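Local coordinates for protein putative thiosugar synthase (Amycolatopsis orientalis, PDB 4N6F) that probably makes 2-thiosugars on a TIM-barrel fold, binding a hexose 6-phosphate and taking sulphur delivered by a sulphur-carrier protein, at residues S92-A97 / R130-E135; R172-P177 / M207-S212. One frame throughout, in Å; residues are numbered along the deposited sequence.

Interaction 1 of 2, residues S92-A97 / R130-E135; sequences SALRSA and RELRAE
L94 lays its two methyl groups over the neighbouring helix, one against the aliphatic body of L132 and the other against the carboxylate of E131. The inner methyl makes the hydrocarbon contact: L94 CD2 is 3.7 Å from L132 CG and 3.9 Å from L132 CD2, the two leucines meeting at a slant. With CG anti to its carbonyl carbon (chi1 -69°), L132 reaches between the helices, and both its methyls rest on A97, the CB of A97 lying 3.8 Å from L132 CD1. A97, about one turn beyond L94, thus meets the branched end of L132 with its CB.

E131 closes the other edge. Its side chain is extended, with CG anti to the backbone N (chi1 -158°), and passes almost at right angles to L94, bringing E131 OE1 within 3.3 Å of L94 CD1. This oxygen forms a salt bridge with R98, one turn beyond L94 on the same helix. R98 also pairs with E135, whose other oxygen holds R101. E131 and E135, the latter just past the end of helix 122-134, thus form salt bridges to helix 90-104 beside the leucine contact.

The axes are 10.9 Å apart at closest approach and are inclined by 21°, as expected for consecutive, nearly parallel helices in the outer layer of a (βα)8 barrel. Strand 108-111 runs between these helices in the chain; L132 packs on its L109 and L111, and A97 on L109.

No hydrogen bond crosses between the segments. The buried part depends on the fit of leucine and alanine surfaces, while the shared R98 probably stabilises the ionised form of both glutamates and restrains E131 against the leucine.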
loop_
_atom_site.group_PDB
_atom_site.type_symbol
_atom_site.label_atom_id
_atom_site.label_comp_id
_atom_site.label_asym_id
_atom_site.label_seq_id
_atom_site.Cartn_x
_atom_site.Cartn_y
_atom_site.Cartn_z
ATOM N N SER A 92 -5.953 4.050 37.424
ATOM C CA SER A 92 -6.545 2.772 37.039
ATOM C C SER A 92 -5.608 1.984 36.111
ATOM O O SER A 92 -5.494 0.755 36.231
ATOM C CB SER A 92 -7.906 3.003 36.383
ATOM O OG SER A 92 -8.511 1.773 36.003
ATOM N N ALA A 93 -4.932 2.701 35.207
ATOM C CA ALA A 93 -3.943 2.095 34.310
ATOM C C ALA A 93 -2.764 1.516 35.091
ATOM O O ALA A 93 -2.326 0.393 34.823
ATOM C CB ALA A 93 -3.454 3.109 33.280
ATOM N N LEU A 94 -2.263 2.274 36.066
ATOM C CA LEU A 94 -1.188 1.781 36.931
ATOM C C LEU A 94 -1.605 0.530 37.686
ATOM O O LEU A 94 -0.839 -0.426 37.791
ATOM C CB LEU A 94 -0.749 2.853 37.932
ATOM C CG LEU A 94 0.003 4.033 37.321
ATOM C CD1 LEU A 94 0.130 5.160 38.337
ATOM C CD2 LEU A 94 1.373 3.598 36.807
ATOM N N ARG A 95 -2.826 0.534 38.207
ATOM C CA ARG A 95 -3.321 -0.623 38.950
ATOM C C ARG A 95 -3.557 -1.824 38.049
ATOM O O ARG A 95 -3.227 -2.933 38.432
ATOM C CB ARG A 95 -4.586 -0.273 39.732
ATOM C CG ARG A 95 -4.323 0.667 40.897
ATOM C CD ARG A 95 -5.626 1.127 41.528
ATOM N NE ARG A 95 -6.296 -0.009 42.155
ATOM C CZ ARG A 95 -6.037 -0.461 43.380
ATOM N NH1 ARG A 95 -6.694 -1.520 43.839
ATOM N NH2 ARG A 95 -5.140 0.141 44.152
ATOM N N SER A 96 -4.101 -1.610 36.856
ATOM C CA SER A 96 -4.280 -2.713 35.905
ATOM C C SER A 96 -2.954 -3.398 35.622
ATOM O O SER A 96 -2.864 -4.628 35.628
ATOM C CB SER A 96 -4.872 -2.215 34.590
ATOM O OG SER A 96 -6.223 -1.841 34.766
ATOM N N ALA A 97 -1.926 -2.585 35.385
ATOM C CA ALA A 97 -0.601 -3.084 35.029
ATOM C C ALA A 97 0.029 -3.916 36.137
ATOM O O ALA A 97 0.637 -4.951 35.860
ATOM C CB ALA A 97 0.311 -1.919 34.673
ATOM N N ARG A 130 7.020 6.303 33.457
ATOM C CA ARG A 130 8.134 6.380 34.426
ATOM C C ARG A 130 7.887 5.537 35.673
ATOM O O ARG A 130 8.780 4.844 36.155
ATOM C CB ARG A 130 8.390 7.833 34.834
ATOM C CG ARG A 130 9.089 8.647 33.761
ATOM C CD ARG A 130 9.114 10.127 34.106
ATOM N NE ARG A 130 9.850 10.891 33.099
ATOM C CZ ARG A 130 9.721 12.199 32.873
ATOM N NH1 ARG A 130 8.874 12.945 33.582
ATOM N NH2 ARG A 130 10.451 12.771 31.923
ATOM N N GLU A 131 6.666 5.579 36.188
ATOM C CA GLU A 131 6.339 4.794 37.380
ATOM C C GLU A 131 6.408 3.294 37.087
ATOM O O GLU A 131 6.961 2.527 37.879
ATOM C CB GLU A 131 4.960 5.177 37.900
ATOM C CG GLU A 131 4.732 4.840 39.358
ATOM C CD GLU A 131 3.433 5.430 39.879
ATOM O OE1 GLU A 131 2.610 4.653 40.407
ATOM O OE2 GLU A 131 3.230 6.662 39.739
ATOM N N LEU A 132 5.862 2.869 35.946
ATOM C CA LEU A 132 5.927 1.446 35.574
ATOM C C LEU A 132 7.328 0.986 35.191
ATOM O O LEU A 132 7.685 -0.160 35.450
ATOM C CB LEU A 132 4.920 1.122 34.475
ATOM C CG LEU A 132 3.463 1.199 34.953
ATOM C CD1 LEU A 132 2.488 1.013 33.808
ATOM C CD2 LEU A 132 3.178 0.182 36.050
ATOM N N ARG A 133 8.125 1.878 34.600
ATOM C CA ARG A 133 9.527 1.565 34.265
ATOM C C ARG A 133 10.383 1.350 35.508
ATOM O O ARG A 133 11.285 0.503 35.499
ATOM C CB ARG A 133 10.155 2.664 33.394
ATOM C CG ARG A 133 9.753 2.611 31.919
ATOM C CD ARG A 133 10.209 1.331 31.244
ATOM N NE ARG A 133 11.654 1.158 31.351
ATOM C CZ ARG A 133 12.302 -0.007 31.373
ATOM N NH1 ARG A 133 13.630 -0.022 31.470
ATOM N NH2 ARG A 133 11.646 -1.160 31.311
ATOM N N ALA A 134 10.103 2.102 36.576
ATOM C CA ALA A 134 10.817 1.924 37.856
ATOM C C ALA A 134 10.623 0.522 38.421
ATOM O O ALA A 134 11.483 0.010 39.130
ATOM C CB ALA A 134 10.369 2.963 38.877
ATOM N N GLU A 135 9.496 -0.101 38.095
ATOM C CA GLU A 135 9.238 -1.489 38.488
ATOM C C GLU A 135 9.648 -2.542 37.446
ATOM O O GLU A 135 9.286 -3.706 37.569
ATOM C CB GLU A 135 7.766 -1.661 38.804
ATOM C CG GLU A 135 7.289 -0.761 39.923
ATOM C CD GLU A 135 5.797 -0.844 40.101
ATOM O OE1 GLU A 135 5.181 0.195 40.406
ATOM O OE2 GLU A 135 5.233 -1.942 39.918
#

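Interaction 2 of 2, residues R172-P177 / M207-S212; sequences RGIANP and MELGAS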
loop_
_atom_site.group_PDB
_atom_site.type_symbol
_atom_site.label_atom_id
_atom_site.label_comp_id
_atom_site.label_asym_id
_atom_site.label_seq_id
_atom_site.Cartn_x
_atom_site.Cartn_y
_atom_site.Cartn_z
ATOM N N ARG A 172 -9.623 7.702 8.969
ATOM C CA ARG A 172 -9.096 8.860 8.230
ATOM C C ARG A 172 -7.642 8.708 7.788
ATOM O O ARG A 172 -7.148 9.537 7.026
ATOM C CB ARG A 172 -9.238 10.138 9.068
ATOM C CG ARG A 172 -10.672 10.653 9.191
ATOM C CD ARG A 172 -10.792 11.765 10.232
ATOM N NE ARG A 172 -12.172 12.267 10.339
ATOM C CZ ARG A 172 -12.583 13.517 10.097
ATOM N NH1 ARG A 172 -11.743 14.480 9.735
ATOM N NH2 ARG A 172 -13.868 13.815 10.226
ATOM N N GLY A 173 -6.949 7.674 8.266
ATOM C CA GLY A 173 -5.580 7.414 7.833
ATOM C C GLY A 173 -4.588 8.282 8.586
ATOM O O GLY A 173 -4.771 8.572 9.763
ATOM N N ILE A 174 -3.540 8.706 7.903
ATOM C CA ILE A 174 -2.454 9.439 8.549
ATOM C C ILE A 174 -2.643 10.941 8.344
ATOM O O ILE A 174 -2.449 11.453 7.251
ATOM C CB ILE A 174 -1.086 8.956 8.038
ATOM C CG1 ILE A 174 -0.997 7.426 8.189
ATOM C CG2 ILE A 174 0.040 9.646 8.797
ATOM C CD1 ILE A 174 0.366 6.833 7.879
ATOM N N ALA A 175 -3.032 11.625 9.415
ATOM C CA ALA A 175 -3.373 13.042 9.354
ATOM C C ALA A 175 -2.152 13.900 9.064
ATOM O O ALA A 175 -2.227 14.817 8.249
ATOM C CB ALA A 175 -4.025 13.492 10.655
ATOM N N ASN A 176 -1.033 13.611 9.733
ATOM C CA ASN A 176 0.178 14.416 9.556
ATOM C C ASN A 176 1.429 13.542 9.372
ATOM O O ASN A 176 2.187 13.318 10.323
ATOM C CB ASN A 176 0.349 15.395 10.724
ATOM C CG ASN A 176 1.399 16.465 10.437
ATOM O OD1 ASN A 176 2.204 16.341 9.508
ATOM N ND2 ASN A 176 1.386 17.521 11.224
ATOM N N PRO A 177 1.631 13.036 8.144
ATOM C CA PRO A 177 2.747 12.137 7.863
ATOM C C PRO A 177 4.126 12.752 8.141
ATOM O O PRO A 177 5.002 12.061 8.673
ATOM C CB PRO A 177 2.580 11.791 6.368
ATOM C CG PRO A 177 1.447 12.624 5.845
ATOM C CD PRO A 177 0.663 13.097 7.030
ATOM N N MET A 207 4.426 2.382 6.761
ATOM C CA MET A 207 5.724 1.742 6.608
ATOM C C MET A 207 6.687 2.597 5.790
ATOM O O MET A 207 7.899 2.610 6.063
ATOM C CB MET A 207 5.577 0.367 5.961
ATOM C CG MET A 207 4.638 -0.572 6.702
ATOM S SD MET A 207 5.065 -0.832 8.429
ATOM C CE MET A 207 6.495 -1.876 8.254
ATOM N N GLU A 208 6.154 3.330 4.812
ATOM C CA GLU A 208 6.981 4.220 3.993
ATOM C C GLU A 208 7.450 5.457 4.753
ATOM O O GLU A 208 8.356 6.135 4.307
ATOM C CB GLU A 208 6.268 4.603 2.695
ATOM C CG GLU A 208 6.115 3.405 1.776
ATOM C CD GLU A 208 5.609 3.740 0.385
ATOM O OE1 GLU A 208 5.325 4.922 0.085
ATOM O OE2 GLU A 208 5.501 2.801 -0.420
ATOM N N LEU A 209 6.843 5.735 5.904
ATOM C CA LEU A 209 7.343 6.772 6.813
ATOM C C LEU A 209 8.462 6.245 7.734
ATOM O O LEU A 209 9.053 7.015 8.472
ATOM C CB LEU A 209 6.208 7.315 7.687
ATOM C CG LEU A 209 5.017 7.960 6.978
ATOM C CD1 LEU A 209 4.018 8.415 8.022
ATOM C CD2 LEU A 209 5.445 9.123 6.100
ATOM N N GLY A 210 8.733 4.945 7.686
ATOM C CA GLY A 210 9.691 4.308 8.601
ATOM C C GLY A 210 9.071 3.605 9.813
ATOM O O GLY A 210 9.786 3.143 10.689
ATOM N N ALA A 211 7.750 3.528 9.889
ATOM C CA ALA A 211 7.117 2.775 10.985
ATOM C C ALA A 211 7.588 1.318 10.928
ATOM O O ALA A 211 7.828 0.780 9.845
ATOM C CB ALA A 211 5.605 2.845 10.907
ATOM N N SER A 212 7.758 0.708 12.095
ATOM C CA SER A 212 8.139 -0.703 12.175
ATOM C C SER A 212 6.908 -1.586 12.078
ATOM O O SER A 212 7.012 -2.768 11.731
ATOM C CB SER A 212 8.860 -0.994 13.492
ATOM O OG SER A 212 10.086 -0.298 13.547
#
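I174 and L209 point at each other tip to tip, the terminal CD1 of I174 lying 4.0 Å from CD1 of L209. In I174 the CG1 branch is anti to the carbonyl carbon (chi1 -53°), which carries the end methyl out from the loop toward the leucine.

L209 meets P177 differently, its forked end resting against the proline and its backbone. L209 CD2 is 3.9 Å from P177 CB, while L209 CD1 is 3.8 Å from P177 O and nearly as close to P177 CA. The leucine therefore touches both the ring and the first peptide carbonyl of helix 177-186, and it packs further on I180 and R181 of that helix. I174 also reaches I180.

The loop leading into helix 177-186 thus meets the end of helix 200-208, linking successive outer helices of the (βα)8 barrel. L209 lies about 4 Å, side chain to side chain, from I184, a residue of a calcium site not occupied in this chain. N176 is the N-cap of helix 177-186, its OD1 accepting from A179 N. Helix 200-208 finishes in a Schellman motif at G210, whose N bonds to M207 O at 3.0 Å.

No hydrogen bond joins the segments: the contact rests on aliphatic packing, and several of their polar groups find partners in other parts of the fold or, for E208, also in S199 and R201 of the second subunit.

Overall arrangement
Going from the N terminus, interaction 1 comes first: the chain leaves helix 90-104, adds strand 108-111 to the barrel, and returns along helix 122-134 to close a loop of 32 residues. Interaction 2 opens only after this is complete. Its loop of 29 residues runs from the start of helix 177-186 through strand 191-194 to the end of helix 200-208, just ahead of strand 213-216. The two contacts are thus in series, neither nested nor crossing, and lie on opposite sides of the chain's centre, their own centres 29 Å apart. Each joins successive outer helices of the same barrel, one through helix flanks, the other through helix ends.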